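Local coordinates for BH1408 protein (Bacillus halodurans, PDB 4E0A) that probably transfers an acetyl group to an amine nitrogen of a substrate, an N-acetyltransferase of the GNAT fold, at residues A[127-130]-A[135-138]. The protein carries 1 engineered substitution. Sequence-based numbering, arbitrary orientation.
Sequences LDVY and RAKA
In this GNAT-family protein, probably an N-acetyltransferase, strand 124-130 leads through a short loop into helix 134-142, a beta-alpha unit in which the two methyls of Val129 meet Ala136 and Lys137 near the start of the helix. The CB of Val129 is directed at the helix, and each branch meets a different residue. CG2 reaches the methyl CB of Ala136 at 3.9 Å. CG1 lies between the backbone N and the carbonyl carbon (chi1 63°) and touches CG of Lys137 at 4.1 Å. The backbones come nearest at Val129 and Lys137, whose CA atoms are 7.3 Å apart. No hydrogen bond links the two segments, so this contact rests on apolar packing alone, with Val129 and Ala136 both buried.

The same strand, Val129 included, pairs antiparallel from Leu127 to Tyr130 with a strand of the second subunit, which continues the sheet across the dimer interface, and Asp128 bonds through OD1 to Tyr90 OH and through OD2 to Thr151 OG1 of that second subunit. At the start of the helix, the side chain of Asn133 accepts a hydrogen bond from the backbone N of Ala136. Lys137 crosses Val129 at about a right angle; beyond its CG, a bend about the CG-CD bond (chi3 -77°) accompanies the turn of NZ toward the backbone O of Asp131 in the connecting loop, to which NZ donates a hydrogen bond.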
loop_
_atom_site.group_PDB
_atom_site.type_symbol
_atom_site.label_atom_id
_atom_site.label_comp_id
_atom_site.label_asym_id
_atom_site.label_seq_id
_atom_site.Cartn_x
_atom_site.Cartn_y
_atom_site.Cartn_z
ATOM N N LEU A 127 -0.059 1.676 9.041
ATOM C CA LEU A 127 1.313 1.930 8.599
ATOM C C LEU A 127 1.658 0.934 7.519
ATOM O O LEU A 127 0.938 -0.045 7.327
ATOM C CB LEU A 127 2.303 1.808 9.768
ATOM C CG LEU A 127 2.417 0.461 10.491
ATOM C CD1 LEU A 127 3.309 -0.570 9.756
ATOM C CD2 LEU A 127 2.933 0.706 11.895
ATOM N N ASP A 128 2.780 1.152 6.838
ATOM C CA ASP A 128 3.255 0.170 5.881
ATOM C C ASP A 128 4.617 -0.341 6.269
ATOM O O ASP A 128 5.483 0.420 6.678
ATOM C CB ASP A 128 3.295 0.745 4.472
ATOM C CG ASP A 128 1.904 0.990 3.911
ATOM O OD1 ASP A 128 1.490 2.165 3.833
ATOM O OD2 ASP A 128 1.216 0.004 3.568
ATOM N N VAL A 129 4.805 -1.644 6.129
ATOM C CA VAL A 129 6.094 -2.234 6.442
ATOM C C VAL A 129 6.542 -3.173 5.312
ATOM O O VAL A 129 5.731 -3.897 4.719
ATOM C CB VAL A 129 6.045 -2.959 7.809
ATOM C CG1 VAL A 129 5.045 -4.114 7.763
ATOM C CG2 VAL A 129 7.438 -3.432 8.207
ATOM N N TYR A 130 7.834 -3.153 5.012
ATOM C CA TYR A 130 8.378 -4.019 3.965
ATOM C C TYR A 130 8.530 -5.465 4.411
ATOM O O TYR A 130 8.851 -5.737 5.569
ATOM C CB TYR A 130 9.682 -3.446 3.397
ATOM C CG TYR A 130 9.377 -2.371 2.396
ATOM C CD1 TYR A 130 9.053 -1.091 2.811
ATOM C CD2 TYR A 130 9.322 -2.662 1.033
ATOM C CE1 TYR A 130 8.730 -0.115 1.910
ATOM C CE2 TYR A 130 9.004 -1.685 0.116
ATOM C CZ TYR A 130 8.704 -0.408 0.565
ATOM O OH TYR A 130 8.380 0.592 -0.326
ATOM N N ARG A 135 12.006 -7.749 12.030
ATOM C CA ARG A 135 12.079 -7.090 13.322
ATOM C C ARG A 135 10.879 -6.161 13.542
ATOM O O ARG A 135 10.234 -6.203 14.597
ATOM C CB ARG A 135 13.413 -6.350 13.481
ATOM C CG ARG A 135 13.617 -5.771 14.864
ATOM C CD ARG A 135 14.745 -4.753 14.875
ATOM N NE ARG A 135 14.493 -3.669 13.925
ATOM C CZ ARG A 135 13.655 -2.659 14.142
ATOM N NH1 ARG A 135 12.975 -2.588 15.283
ATOM N NH2 ARG A 135 13.489 -1.718 13.216
ATOM N N ALA A 136 10.531 -5.367 12.535
ATOM C CA ALA A 136 9.379 -4.480 12.664
ATOM C C ALA A 136 8.044 -5.218 12.685
ATOM O O ALA A 136 7.126 -4.850 13.426
ATOM C CB ALA A 136 9.396 -3.419 11.560
ATOM N N LYS A 137 7.909 -6.258 11.868
ATOM C CA LYS A 137 6.678 -7.042 11.887
ATOM C C LYS A 137 6.401 -7.655 13.274
ATOM O O LYS A 137 5.273 -7.599 13.776
ATOM C CB LYS A 137 6.689 -8.118 10.795
ATOM C CG LYS A 137 6.573 -7.535 9.378
ATOM C CD LYS A 137 6.222 -8.594 8.330
ATOM C CE LYS A 137 7.416 -9.447 7.953
ATOM N NZ LYS A 137 7.108 -10.356 6.799
ATOM N N ALA A 138 7.427 -8.228 13.891
ATOM C CA ALA A 138 7.273 -8.831 15.218
ATOM C C ALA A 138 6.881 -7.778 16.243
ATOM O O ALA A 138 6.103 -8.045 17.142
ATOM C CB ALA A 138 8.549 -9.524 15.640
#